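Local coordinates for protein 433aa long hypothetical phosphoribosylglycinamide formyl transferase (Pyrococcus horikoshii, PDB 2DWC) that belongs to the ATP-grasp superfamily, with a Rossmann-like preATP-grasp domain, and is bound to adenosine-5'-diphosphate, at residues Q20-L25 with L41-V46; E81-I86 with D104-V109; L214-F219 with L318-G323. All coordinates share one frame; numbering follows the deposited sequence.

Contact 1 of 3, residues Q20-L25 with L41-V46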
ATOM      1  N   GLN B  20      16.897   6.709  -7.622  1.00 13.09           N
ATOM      2  CA  GLN B  20      16.896   5.538  -8.499  1.00 11.76           C
ATOM      3  C   GLN B  20      15.568   5.769  -9.277  1.00 14.56           C
ATOM      4  O   GLN B  20      14.690   6.479  -8.791  1.00 16.03           O
ATOM      5  CB  GLN B  20      16.790   4.243  -7.738  1.00 15.20           C
ATOM      6  CG  GLN B  20      18.205   3.710  -7.455  1.00 14.58           C
ATOM      7  CD  GLN B  20      18.884   4.602  -6.428  1.00 15.20           C
ATOM      8  OE1 GLN B  20      18.277   4.925  -5.421  1.00 16.65           O
ATOM      9  NE2 GLN B  20      20.112   5.036  -6.710  1.00 18.70           N
ATOM     10  N   LYS B  21      15.414   5.147 -10.445  1.00 14.41           N
ATOM     11  CA  LYS B  21      14.218   5.422 -11.262  1.00 13.78           C
ATOM     12  C   LYS B  21      13.774   4.166 -12.025  1.00 14.90           C
ATOM     13  O   LYS B  21      14.610   3.428 -12.572  1.00 15.09           O
ATOM     14  CB  LYS B  21      14.576   6.519 -12.301  1.00 13.06           C
ATOM     15  CG  LYS B  21      13.370   6.955 -13.183  1.00 16.77           C
ATOM     16  CD  LYS B  21      13.897   7.854 -14.330  1.00 18.96           C
ATOM     17  CE  LYS B  21      14.446   9.145 -13.749  1.00 21.52           C
ATOM     18  NZ  LYS B  21      14.982  10.035 -14.840  1.00 18.16           N
ATOM     19  N   ILE B  22      12.483   3.875 -11.978  1.00 13.63           N
ATOM     20  CA  ILE B  22      11.985   2.755 -12.784  1.00 11.41           C
ATOM     21  C   ILE B  22      11.125   3.320 -13.897  1.00 12.89           C
ATOM     22  O   ILE B  22      10.529   4.382 -13.730  1.00 15.65           O
ATOM     23  CB  ILE B  22      11.131   1.773 -11.963  1.00 12.87           C
ATOM     24  CG1 ILE B  22       9.900   2.484 -11.340  1.00 12.78           C
ATOM     25  CG2 ILE B  22      12.042   1.114 -10.884  1.00 13.55           C
ATOM     26  CD1 ILE B  22       8.975   1.475 -10.589  1.00 16.19           C
ATOM     27  N   LEU B  23      11.073   2.603 -15.034  1.00 12.25           N
ATOM     28  CA  LEU B  23      10.290   3.024 -16.184  1.00 10.33           C
ATOM     29  C   LEU B  23       9.285   1.886 -16.424  1.00 13.12           C
ATOM     30  O   LEU B  23       9.680   0.773 -16.788  1.00 15.41           O
ATOM     31  CB  LEU B  23      11.206   3.206 -17.423  1.00 12.75           C
ATOM     32  CG  LEU B  23      10.450   3.677 -18.659  1.00 13.11           C
ATOM     33  CD1 LEU B  23       9.877   5.092 -18.460  1.00 14.94           C
ATOM     34  CD2 LEU B  23      11.417   3.651 -19.854  1.00 14.65           C
ATOM     35  N   LEU B  24       8.012   2.179 -16.160  1.00 12.33           N
ATOM     36  CA  LEU B  24       6.950   1.187 -16.358  1.00 14.52           C
ATOM     37  C   LEU B  24       6.434   1.248 -17.802  1.00 14.41           C
ATOM     38  O   LEU B  24       5.956   2.295 -18.220  1.00 15.82           O
ATOM     39  CB  LEU B  24       5.773   1.487 -15.405  1.00 12.82           C
ATOM     40  CG  LEU B  24       6.172   1.380 -13.920  1.00 17.71           C
ATOM     41  CD1 LEU B  24       4.982   1.819 -13.076  1.00 16.27           C
ATOM     42  CD2 LEU B  24       6.492  -0.090 -13.554  1.00 20.01           C
ATOM     43  N   LEU B  25       6.587   0.171 -18.582  1.00 16.15           N
ATOM     44  CA  LEU B  25       6.040   0.163 -19.958  1.00 15.42           C
ATOM     45  C   LEU B  25       4.709  -0.570 -19.829  1.00 18.99           C
ATOM     46  O   LEU B  25       4.646  -1.818 -19.868  1.00 16.69           O
ATOM     47  CB  LEU B  25       7.009  -0.516 -20.919  1.00 16.70           C
ATOM     48  CG  LEU B  25       8.370   0.215 -20.983  1.00 17.53           C
ATOM     49  CD1 LEU B  25       9.224  -0.478 -22.122  1.00 18.21           C
ATOM     50  CD2 LEU B  25       8.254   1.753 -21.290  1.00 16.94           C
ATOM     51  N   LEU B  41       9.291   3.479  -1.160  1.00 13.86           N
ATOM     52  CA  LEU B  41      10.734   3.337  -0.938  1.00 14.62           C
ATOM     53  C   LEU B  41      11.468   4.600  -1.446  1.00 12.34           C
ATOM     54  O   LEU B  41      12.694   4.629  -1.509  1.00 15.91           O
ATOM     55  CB  LEU B  41      11.250   2.111  -1.683  1.00 14.30           C
ATOM     56  CG  LEU B  41      10.784   0.763  -1.156  1.00 18.23           C
ATOM     57  CD1 LEU B  41      11.313  -0.359  -2.024  1.00 19.75           C
ATOM     58  CD2 LEU B  41      11.324   0.599   0.262  1.00 21.75           C
ATOM     59  N   GLY B  42      10.718   5.653  -1.801  1.00 13.22           N
ATOM     60  CA  GLY B  42      11.363   6.846  -2.302  1.00 13.96           C
ATOM     61  C   GLY B  42      12.032   6.666  -3.666  1.00 15.11           C
ATOM     62  O   GLY B  42      12.977   7.395  -3.984  1.00 15.08           O
ATOM     63  N   VAL B  43      11.547   5.710  -4.459  1.00 13.86           N
ATOM     64  CA  VAL B  43      12.093   5.447  -5.789  1.00 15.17           C
ATOM     65  C   VAL B  43      11.263   6.225  -6.826  1.00 16.97           C
ATOM     66  O   VAL B  43      10.030   6.252  -6.754  1.00 15.11           O
ATOM     67  CB  VAL B  43      12.079   3.951  -6.098  1.00 13.01           C
ATOM     68  CG1 VAL B  43      12.471   3.693  -7.584  1.00 13.01           C
ATOM     69  CG2 VAL B  43      13.158   3.256  -5.166  1.00 17.41           C
ATOM     70  N   GLU B  44      11.960   6.852  -7.777  1.00 13.82           N
ATOM     71  CA  GLU B  44      11.292   7.684  -8.769  1.00 12.53           C
ATOM     72  C   GLU B  44      10.624   6.797  -9.812  1.00 10.60           C
ATOM     73  O   GLU B  44      11.218   5.842 -10.293  1.00 13.61           O
ATOM     74  CB  GLU B  44      12.332   8.608  -9.419  1.00 12.01           C
ATOM     75  CG  GLU B  44      11.685   9.747 -10.271  1.00 16.10           C
ATOM     76  CD  GLU B  44      12.616  10.944 -10.478  1.00 18.15           C
ATOM     77  OE1 GLU B  44      12.620  11.496 -11.602  1.00 17.67           O
ATOM     78  OE2 GLU B  44      13.320  11.353  -9.517  1.00 16.12           O
ATOM     79  N   VAL B  45       9.401   7.149 -10.210  1.00 13.30           N
ATOM     80  CA  VAL B  45       8.636   6.332 -11.168  1.00 13.93           C
ATOM     81  C   VAL B  45       8.198   7.101 -12.402  1.00 14.50           C
ATOM     82  O   VAL B  45       7.598   8.170 -12.275  1.00 14.57           O
ATOM     83  CB  VAL B  45       7.306   5.824 -10.522  1.00 14.28           C
ATOM     84  CG1 VAL B  45       6.542   4.903 -11.497  1.00 13.43           C
ATOM     85  CG2 VAL B  45       7.634   5.042  -9.253  1.00 15.17           C
ATOM     86  N   VAL B  46       8.486   6.549 -13.578  1.00 13.66           N
ATOM     87  CA  VAL B  46       8.027   7.164 -14.814  1.00 11.65           C
ATOM     88  C   VAL B  46       7.144   6.062 -15.424  1.00 12.14           C
ATOM     89  O   VAL B  46       7.572   4.916 -15.556  1.00 13.58           O
ATOM     90  CB  VAL B  46       9.182   7.497 -15.726  1.00 15.51           C
ATOM     91  CG1 VAL B  46       8.649   8.043 -17.045  1.00 15.84           C
ATOM     92  CG2 VAL B  46      10.022   8.539 -15.066  1.00 14.86           C
TER
HETATM   93  O   HOH W   1      15.400   6.473  -5.198  1.00 16.52           O
HETATM   94  O   HOH W   2      15.350  12.064 -13.034  1.00 29.13           O

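Contact 2 of 3, residues E81-I86 with D104-V109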
ATOM      1  N   GLU B  81      15.132   9.485 -19.891  1.00 14.48           N
ATOM      2  CA  GLU B  81      15.022   9.082 -18.501  1.00 13.99           C
ATOM      3  C   GLU B  81      16.173   8.256 -17.900  1.00 17.78           C
ATOM      4  O   GLU B  81      16.387   8.316 -16.681  1.00 17.66           O
ATOM      5  CB  GLU B  81      13.701   8.317 -18.338  1.00 14.15           C
ATOM      6  CG  GLU B  81      12.415   9.171 -18.632  1.00 13.87           C
ATOM      7  CD  GLU B  81      12.241  10.364 -17.668  1.00 17.23           C
ATOM      8  OE1 GLU B  81      11.550  11.364 -18.038  1.00 16.24           O
ATOM      9  OE2 GLU B  81      12.795  10.312 -16.560  1.00 19.05           O
ATOM     10  N   LYS B  82      16.829   7.466 -18.748  1.00 15.77           N
ATOM     11  CA  LYS B  82      17.967   6.616 -18.318  1.00 14.65           C
ATOM     12  C   LYS B  82      17.634   5.947 -17.010  1.00 15.84           C
ATOM     13  O   LYS B  82      18.304   6.132 -15.985  1.00 15.62           O
ATOM     14  CB  LYS B  82      19.220   7.483 -18.206  1.00 23.93           C
ATOM     15  CG  LYS B  82      19.509   8.164 -19.533  1.00 20.95           C
ATOM     16  CD  LYS B  82      20.921   8.756 -19.595  1.00 28.32           C
ATOM     17  CE  LYS B  82      21.285   9.093 -21.031  1.00 35.82           C
ATOM     18  NZ  LYS B  82      20.562  10.308 -21.451  1.00 33.78           N
ATOM     19  N   PRO B  83      16.587   5.101 -17.035  1.00 15.45           N
ATOM     20  CA  PRO B  83      16.126   4.395 -15.848  1.00 12.82           C
ATOM     21  C   PRO B  83      17.050   3.265 -15.359  1.00 16.05           C
ATOM     22  O   PRO B  83      17.832   2.736 -16.157  1.00 17.07           O
ATOM     23  CB  PRO B  83      14.780   3.858 -16.293  1.00 13.42           C
ATOM     24  CG  PRO B  83      14.977   3.518 -17.676  1.00 16.77           C
ATOM     25  CD  PRO B  83      15.851   4.662 -18.236  1.00 15.18           C
ATOM     26  N   ASP B  84      16.937   2.921 -14.053  1.00 14.97           N
ATOM     27  CA  ASP B  84      17.691   1.771 -13.490  1.00 13.08           C
ATOM     28  C   ASP B  84      17.050   0.442 -13.871  1.00 17.43           C
ATOM     29  O   ASP B  84      17.704  -0.617 -13.799  1.00 16.31           O
ATOM     30  CB  ASP B  84      17.737   1.908 -11.956  1.00 15.98           C
ATOM     31  CG  ASP B  84      18.558   3.120 -11.546  1.00 23.36           C
ATOM     32  OD1 ASP B  84      17.983   4.189 -11.274  1.00 17.30           O
ATOM     33  OD2 ASP B  84      19.814   3.043 -11.589  1.00 20.97           O
ATOM     34  N   ALA B  85      15.755   0.465 -14.194  1.00 15.24           N
ATOM     35  CA  ALA B  85      15.057  -0.736 -14.650  1.00 13.23           C
ATOM     36  C   ALA B  85      13.936  -0.350 -15.562  1.00 15.87           C
ATOM     37  O   ALA B  85      13.221   0.623 -15.274  1.00 16.16           O
ATOM     38  CB  ALA B  85      14.480  -1.532 -13.444  1.00 14.45           C
ATOM     39  N   ILE B  86      13.806  -1.095 -16.664  1.00 13.54           N
ATOM     40  CA  ILE B  86      12.721  -0.925 -17.665  1.00 13.26           C
ATOM     41  C   ILE B  86      11.838  -2.151 -17.406  1.00 17.73           C
ATOM     42  O   ILE B  86      12.272  -3.287 -17.568  1.00 15.71           O
ATOM     43  CB  ILE B  86      13.314  -0.964 -19.064  1.00 11.77           C
ATOM     44  CG1 ILE B  86      14.226   0.235 -19.206  1.00 15.54           C
ATOM     45  CG2 ILE B  86      12.166  -0.967 -20.135  1.00 16.63           C
ATOM     46  CD1 ILE B  86      14.944   0.273 -20.577  1.00 14.28           C
ATOM     47  N   ASP B 104      22.389  -1.694 -25.232  1.00 21.18           N
ATOM     48  CA  ASP B 104      22.971  -0.398 -24.925  1.00 18.16           C
ATOM     49  C   ASP B 104      23.201  -0.180 -23.440  1.00 21.96           C
ATOM     50  O   ASP B 104      23.465   0.942 -23.011  1.00 22.59           O
ATOM     51  CB  ASP B 104      22.039   0.707 -25.471  1.00 24.79           C
ATOM     52  CG  ASP B 104      22.711   2.066 -25.557  1.00 37.52           C
ATOM     53  OD1 ASP B 104      23.864   2.126 -26.018  1.00 45.52           O
ATOM     54  OD2 ASP B 104      22.078   3.090 -25.190  1.00 33.33           O
ATOM     55  N   GLY B 105      23.039  -1.236 -22.649  1.00 23.78           N
ATOM     56  CA  GLY B 105      23.301  -1.134 -21.231  1.00 18.84           C
ATOM     57  C   GLY B 105      22.161  -0.724 -20.298  1.00 19.09           C
ATOM     58  O   GLY B 105      22.438  -0.312 -19.170  1.00 21.24           O
ATOM     59  N   TYR B 106      20.904  -0.781 -20.756  1.00 16.85           N
ATOM     60  CA  TYR B 106      19.797  -0.458 -19.851  1.00 14.12           C
ATOM     61  C   TYR B 106      19.200  -1.779 -19.444  1.00 14.21           C
ATOM     62  O   TYR B 106      18.965  -2.649 -20.305  1.00 19.00           O
ATOM     63  CB  TYR B 106      18.710   0.364 -20.557  1.00 17.63           C
ATOM     64  CG  TYR B 106      19.210   1.736 -20.891  1.00 14.81           C
ATOM     65  CD1 TYR B 106      19.674   2.029 -22.167  1.00 22.59           C
ATOM     66  CD2 TYR B 106      19.289   2.726 -19.908  1.00 20.79           C
ATOM     67  CE1 TYR B 106      20.217   3.263 -22.470  1.00 26.41           C
ATOM     68  CE2 TYR B 106      19.832   3.992 -20.218  1.00 23.35           C
ATOM     69  CZ  TYR B 106      20.288   4.229 -21.494  1.00 28.05           C
ATOM     70  OH  TYR B 106      20.828   5.449 -21.804  1.00 32.96           O
ATOM     71  N   PHE B 107      18.820  -1.881 -18.165  1.00 16.57           N
ATOM     72  CA  PHE B 107      18.338  -3.130 -17.615  1.00 16.76           C
ATOM     73  C   PHE B 107      16.845  -3.400 -17.893  1.00 19.10           C
ATOM     74  O   PHE B 107      15.963  -2.781 -17.297  1.00 20.14           O
ATOM     75  CB  PHE B 107      18.626  -3.155 -16.094  1.00 13.20           C
ATOM     76  CG  PHE B 107      18.192  -4.424 -15.417  1.00 17.09           C
ATOM     77  CD1 PHE B 107      18.462  -5.673 -16.012  1.00 21.49           C
ATOM     78  CD2 PHE B 107      17.516  -4.384 -14.201  1.00 15.41           C
ATOM     79  CE1 PHE B 107      18.060  -6.878 -15.399  1.00 22.16           C
ATOM     80  CE2 PHE B 107      17.110  -5.615 -13.566  1.00 19.24           C
ATOM     81  CZ  PHE B 107      17.395  -6.848 -14.191  1.00 23.33           C
ATOM     82  N   VAL B 108      16.600  -4.314 -18.823  1.00 14.04           N
ATOM     83  CA  VAL B 108      15.252  -4.751 -19.194  1.00 14.91           C
ATOM     84  C   VAL B 108      14.913  -5.990 -18.365  1.00 20.11           C
ATOM     85  O   VAL B 108      15.697  -6.963 -18.305  1.00 19.34           O
ATOM     86  CB  VAL B 108      15.212  -5.077 -20.688  1.00 16.90           C
ATOM     87  CG1 VAL B 108      13.843  -5.606 -21.100  1.00 16.13           C
ATOM     88  CG2 VAL B 108      15.554  -3.799 -21.485  1.00 19.36           C
ATOM     89  N   VAL B 109      13.738  -5.958 -17.738  1.00 13.75           N
ATOM     90  CA  VAL B 109      13.290  -7.008 -16.812  1.00 16.34           C
ATOM     91  C   VAL B 109      12.387  -8.053 -17.440  1.00 17.42           C
ATOM     92  O   VAL B 109      11.448  -7.712 -18.170  1.00 16.88           O
ATOM     93  CB  VAL B 109      12.463  -6.343 -15.680  1.00 19.58           C
ATOM     94  CG1 VAL B 109      11.719  -7.394 -14.824  1.00 23.59           C
ATOM     95  CG2 VAL B 109      13.404  -5.461 -14.833  1.00 20.70           C
TER
HETATM   96  O   HOH W   3      19.482   0.500 -16.590  1.00 20.00           O

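Contact 3 of 3, residues L214-F219 with L318-G323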
ATOM      1  N   LEU B 214       4.272 -17.854  -8.322  1.00 18.85           N
ATOM      2  CA  LEU B 214       4.945 -16.553  -8.462  1.00 19.25           C
ATOM      3  C   LEU B 214       6.401 -16.591  -8.078  1.00 18.04           C
ATOM      4  O   LEU B 214       6.842 -15.869  -7.176  1.00 17.67           O
ATOM      5  CB  LEU B 214       4.176 -15.530  -7.612  1.00 18.81           C
ATOM      6  CG  LEU B 214       2.735 -15.316  -8.102  1.00 25.11           C
ATOM      7  CD1 LEU B 214       1.919 -14.591  -6.995  1.00 21.55           C
ATOM      8  CD2 LEU B 214       2.742 -14.514  -9.433  1.00 26.71           C
ATOM      9  N   ALA B 215       7.174 -17.448  -8.761  1.00 20.60           N
ATOM     10  CA  ALA B 215       8.614 -17.581  -8.464  1.00 19.01           C
ATOM     11  C   ALA B 215       9.350 -16.248  -8.703  1.00 16.93           C
ATOM     12  O   ALA B 215       9.120 -15.569  -9.705  1.00 21.03           O
ATOM     13  CB  ALA B 215       9.224 -18.660  -9.359  1.00 20.74           C
ATOM     14  N   VAL B 216      10.195 -15.852  -7.769  1.00 15.37           N
ATOM     15  CA  VAL B 216      10.952 -14.609  -7.967  1.00 17.42           C
ATOM     16  C   VAL B 216      12.447 -14.844  -7.904  1.00 20.12           C
ATOM     17  O   VAL B 216      12.958 -15.436  -6.943  1.00 18.68           O
ATOM     18  CB  VAL B 216      10.503 -13.497  -6.924  1.00 20.69           C
ATOM     19  CG1 VAL B 216      10.676 -13.964  -5.463  1.00 17.70           C
ATOM     20  CG2 VAL B 216      11.325 -12.209  -7.120  1.00 17.94           C
ATOM     21  N   ARG B 217      13.151 -14.391  -8.959  1.00 17.65           N
ATOM     22  CA  ARG B 217      14.609 -14.483  -9.047  1.00 17.69           C
ATOM     23  C   ARG B 217      15.170 -13.187  -8.496  1.00 22.82           C
ATOM     24  O   ARG B 217      14.794 -12.114  -8.929  1.00 18.94           O
ATOM     25  CB  ARG B 217      15.043 -14.660 -10.504  1.00 18.28           C
ATOM     26  CG  ARG B 217      14.842 -16.139 -10.994  1.00 18.46           C
ATOM     27  CD  ARG B 217      15.133 -16.343 -12.478  1.00 17.30           C
ATOM     28  NE  ARG B 217      16.481 -15.863 -12.770  1.00 18.98           N
ATOM     29  CZ  ARG B 217      17.579 -16.604 -12.674  1.00 26.98           C
ATOM     30  NH1 ARG B 217      17.498 -17.883 -12.295  1.00 20.79           N
ATOM     31  NH2 ARG B 217      18.745 -16.074 -12.976  1.00 20.51           N
ATOM     32  N   HIS B 218      16.113 -13.267  -7.571  1.00 15.00           N
ATOM     33  CA  HIS B 218      16.634 -12.031  -6.960  1.00 16.74           C
ATOM     34  C   HIS B 218      17.984 -12.363  -6.324  1.00 17.13           C
ATOM     35  O   HIS B 218      18.346 -13.535  -6.227  1.00 22.39           O
ATOM     36  CB  HIS B 218      15.647 -11.577  -5.853  1.00 19.59           C
ATOM     37  CG  HIS B 218      15.491 -12.593  -4.748  1.00 18.89           C
ATOM     38  ND1 HIS B 218      16.233 -12.561  -3.585  1.00 20.63           N
ATOM     39  CD2 HIS B 218      14.662 -13.658  -4.634  1.00 17.08           C
ATOM     40  CE1 HIS B 218      15.853 -13.555  -2.794  1.00 18.85           C
ATOM     41  NE2 HIS B 218      14.900 -14.233  -3.407  1.00 20.63           N
ATOM     42  N   PHE B 219      18.712 -11.327  -5.908  1.00 15.46           N
ATOM     43  CA  PHE B 219      20.008 -11.523  -5.253  1.00 18.83           C
ATOM     44  C   PHE B 219      19.814 -11.911  -3.803  1.00 20.28           C
ATOM     45  O   PHE B 219      18.884 -11.438  -3.125  1.00 19.59           O
ATOM     46  CB  PHE B 219      20.827 -10.228  -5.245  1.00 15.70           C
ATOM     47  CG  PHE B 219      21.411  -9.865  -6.592  1.00 22.52           C
ATOM     48  CD1 PHE B 219      22.327 -10.718  -7.230  1.00 19.30           C
ATOM     49  CD2 PHE B 219      20.989  -8.707  -7.257  1.00 20.29           C
ATOM     50  CE1 PHE B 219      22.807 -10.430  -8.513  1.00 23.87           C
ATOM     51  CE2 PHE B 219      21.462  -8.410  -8.545  1.00 18.70           C
ATOM     52  CZ  PHE B 219      22.381  -9.287  -9.176  1.00 19.74           C
ATOM     53  N   LEU B 318       9.569  -5.431  -7.651  1.00 15.67           N
ATOM     54  CA  LEU B 318      10.352  -4.199  -7.561  1.00 17.08           C
ATOM     55  C   LEU B 318      11.682  -4.422  -6.821  1.00 19.87           C
ATOM     56  O   LEU B 318      12.750  -3.968  -7.250  1.00 16.06           O
ATOM     57  CB  LEU B 318       9.541  -3.112  -6.839  1.00 17.56           C
ATOM     58  CG  LEU B 318      10.312  -1.798  -6.653  1.00 19.59           C
ATOM     59  CD1 LEU B 318      10.570  -1.153  -8.022  1.00 16.01           C
ATOM     60  CD2 LEU B 318       9.500  -0.852  -5.762  1.00 22.70           C
ATOM     61  N   ARG B 319      11.600  -5.086  -5.679  1.00 14.81           N
ATOM     62  CA  ARG B 319      12.832  -5.334  -4.926  1.00 15.86           C
ATOM     63  C   ARG B 319      13.807  -6.140  -5.767  1.00 16.24           C
ATOM     64  O   ARG B 319      14.992  -5.811  -5.858  1.00 15.85           O
ATOM     65  CB  ARG B 319      12.498  -6.074  -3.607  1.00 17.02           C
ATOM     66  CG  ARG B 319      11.867  -5.074  -2.571  1.00 16.93           C
ATOM     67  CD  ARG B 319      11.276  -5.779  -1.374  1.00 19.62           C
ATOM     68  NE  ARG B 319      12.313  -6.417  -0.574  1.00 21.85           N
ATOM     69  CZ  ARG B 319      12.471  -6.267   0.752  1.00 23.25           C
ATOM     70  NH1 ARG B 319      11.678  -5.481   1.459  1.00 20.38           N
ATOM     71  NH2 ARG B 319      13.423  -6.955   1.394  1.00 16.61           N
ATOM     72  N   ALA B 320      13.299  -7.188  -6.391  1.00 14.74           N
ATOM     73  CA  ALA B 320      14.183  -8.045  -7.174  1.00 14.33           C
ATOM     74  C   ALA B 320      14.879  -7.236  -8.268  1.00 15.38           C
ATOM     75  O   ALA B 320      16.087  -7.353  -8.424  1.00 16.24           O
ATOM     76  CB  ALA B 320      13.394  -9.210  -7.843  1.00 14.36           C
ATOM     77  N   VAL B 321      14.125  -6.415  -9.018  1.00 16.65           N
ATOM     78  CA  VAL B 321      14.755  -5.703 -10.149  1.00 14.75           C
ATOM     79  C   VAL B 321      15.600  -4.481  -9.828  1.00 14.83           C
ATOM     80  O   VAL B 321      16.336  -3.981 -10.708  1.00 14.94           O
ATOM     81  CB  VAL B 321      13.715  -5.386 -11.282  1.00 15.08           C
ATOM     82  CG1 VAL B 321      12.935  -6.651 -11.621  1.00 18.95           C
ATOM     83  CG2 VAL B 321      12.742  -4.265 -10.853  1.00 14.60           C
ATOM     84  N   LEU B 322      15.531  -4.014  -8.580  1.00 13.66           N
ATOM     85  CA  LEU B 322      16.386  -2.932  -8.105  1.00 15.41           C
ATOM     86  C   LEU B 322      17.683  -3.582  -7.539  1.00 18.32           C
ATOM     87  O   LEU B 322      18.626  -2.868  -7.202  1.00 17.35           O
ATOM     88  CB  LEU B 322      15.704  -2.137  -6.974  1.00 16.93           C
ATOM     89  CG  LEU B 322      14.602  -1.198  -7.502  1.00 14.80           C
ATOM     90  CD1 LEU B 322      13.926  -0.499  -6.310  1.00 17.45           C
ATOM     91  CD2 LEU B 322      15.243  -0.200  -8.483  1.00 15.78           C
ATOM     92  N   GLY B 323      17.697  -4.920  -7.476  1.00 16.49           N
ATOM     93  CA  GLY B 323      18.856  -5.660  -6.933  1.00 14.41           C
ATOM     94  C   GLY B 323      18.817  -5.771  -5.407  1.00 19.45           C
ATOM     95  O   GLY B 323      19.814  -6.121  -4.786  1.00 16.44           O
TER
HETATM   96  O   HOH W   4      17.527  -8.618  -6.271  1.00 15.96           O

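Contact 1 of 3, residues Q20-L25 with L41-V46
Ile22 is bonded through both its backbone N and its O to the neighbouring strand: its N donates to Glu44 O at 2.9 Å, and its O accepts from Val46 N at 3.0 Å. Glu44 N bonded to Gln20 O and Leu24 N bonded to Val46 O extend this parallel ladder, in which Lys21, Ile22 and Leu23 stand beside Glu44, Val45 and Val46. On one face, Ile22 and Val45 lie side by side, with Ile22 CG1 4.0 Å from Val45 CG2. Leu24 reaches in from further along, its CD1 3.8 Å from Val45 CG1. Branched aliphatic residues fit here because helix 29-40 lies over this face, setting Ile34 and Ala38 on Ile22, and Ala35 and Ala38 on Val45.

The other face is apolar at one end and charged at the other. Leu23 CD1 presses tightly on Val46 CG1, at 3.5 Å. Lys21 has CG anti to its backbone N (chi1 -177°), and its methylene CD passes Val46 CG2 at 4.0 Å. Its ammonium NZ stays 4.3 Å from Glu44 OE1, too far for a salt bridge, and a water links the two. Each charge has a stronger partner: Glu81 for Lys21, Arg62 for Glu44.

Further out, Gly42 ends helix 29-40 in a Schellman motif, its positive phi readily adopted by glycine, and turns the chain into the second strand. Strand 21-25, helix 29-40 and strand 44-49 thus form a beta-alpha-beta crossover, the building unit of the Rossmann-like preATP-grasp domain.

Contact 2 of 3, residues E81-I86 with D104-V109
Tyr106 lies across Lys82, its CE2 3.7 Å from Lys82 CA and its OH 3.8 Å from Lys82 CE. With CG beside the backbone N and anti to the carbonyl carbon (chi1 -69°), the Tyr106 ring is directed over the turn after helix 71-81, and Pro83 O comes to its edge near the ring plane. Lys82 suits this solvent-facing position: its methylenes flank the phenol, and a bend at chi4 accompanies the bond of NZ to Glu79 O. Ile86 is extended beyond CG1, which lets CD1 reach Tyr106 CB at 3.8 Å. Phe107 takes the other course, CG anti to the backbone N (chi1 -179°). Its CB meets Asp84 O at 3.5 Å, and the same oxygen lies at the ring edge, in plane, where it probably meets the slightly positive C-H groups.

Between these groups the backbones pair. Ile86 N donates to Phe107 O at 2.8 Å, Ile86 O accepts from Val109 N at 3.1 Å, and a water joins Pro83 O to Phe107 N. Both backbone polar groups of Ile86 and of Phe107 thus have a partner, while aromatic and aliphatic side chains pack between strand 85-88 and the loop that follows helix 95-103.

Contact 3 of 3, residues L214-F219 with L318-G323
Ala320 is the apolar centre of this contact, its CB pointing from the helix toward the strand and meeting three successive residues. Val216 CG2 lies 3.7 Å from Ala320 CB; this methyl is anti to the backbone N, while CG1 takes the place between N and the carbonyl carbon. His218 CB touches Ala320 CB at 3.8 Å, and Arg217 O comes to within 3.4 Å of the same methyl. Alanine suits the spot because its small side chain lets the helix axis approach the strand axis to 7.2 Å, at an angle of 44°.

An aromatic edge makes the second kind of contact. Phe219 CD2 meets Gly323 CA at 3.7 Å, the carbon lying in the plane of the ring, so the helix end abuts the rim of the phenyl group. Gly323 combines positive phi with a Schellman motif that ends helix 313-322, a conformation that glycine adopts easily.

Polar links are indirect or lie within one partner. A water accepts from Phe219 N at 3.0 Å and donates to Ala320 O at 2.9 Å. Ala320 O also accepts from Gly323 N, so this carbonyl at the helix end has two donors. Within the strand, CG of His218 sits between the backbone N and the carbonyl carbon (chi1 61°), which brings ND1 near Phe219 O; His218 ND1 donates to Phe219 O at 2.9 Å from above the carbonyl plane. With NE2 bonded to Thr228 of the adjoining strand 225-238, the imidazole is fixed at both nitrogens. Arg217 instead sends its guanidinium away from the helix, where NE bonds Gly272 O.

No direct hydrogen bond joins strand to helix: their fit rests on a small methyl, a ring edge and one bridging water, while the side-chain hydrogen bonds of His218 and Arg217 are made within the strand or to its neighbours.

Contacts 1 and 2 belong to one parallel sheet, in which strands 21-25 and 85-88 are neighbours; a probable hydrogen bond runs from Asp84 N to Lys21 O, and Leu25 packs on Ile86. Contact 1 is an inner strand pairing with a full backbone ladder, whereas contact 2 has a single bridge and a partly exposed side, around Lys82 and Tyr106, where strand 85-88 meets a loop. Contact 3 is buried too, but small, and pairs a strand with a helix without direct hydrogen bonds. Its helix nevertheless ties all three together: Leu318 and Leu322 pack on Ile22 of contact 1, while Val321 packs on Phe107 and Val109 of contact 2, joining the sheet to strand 209-219.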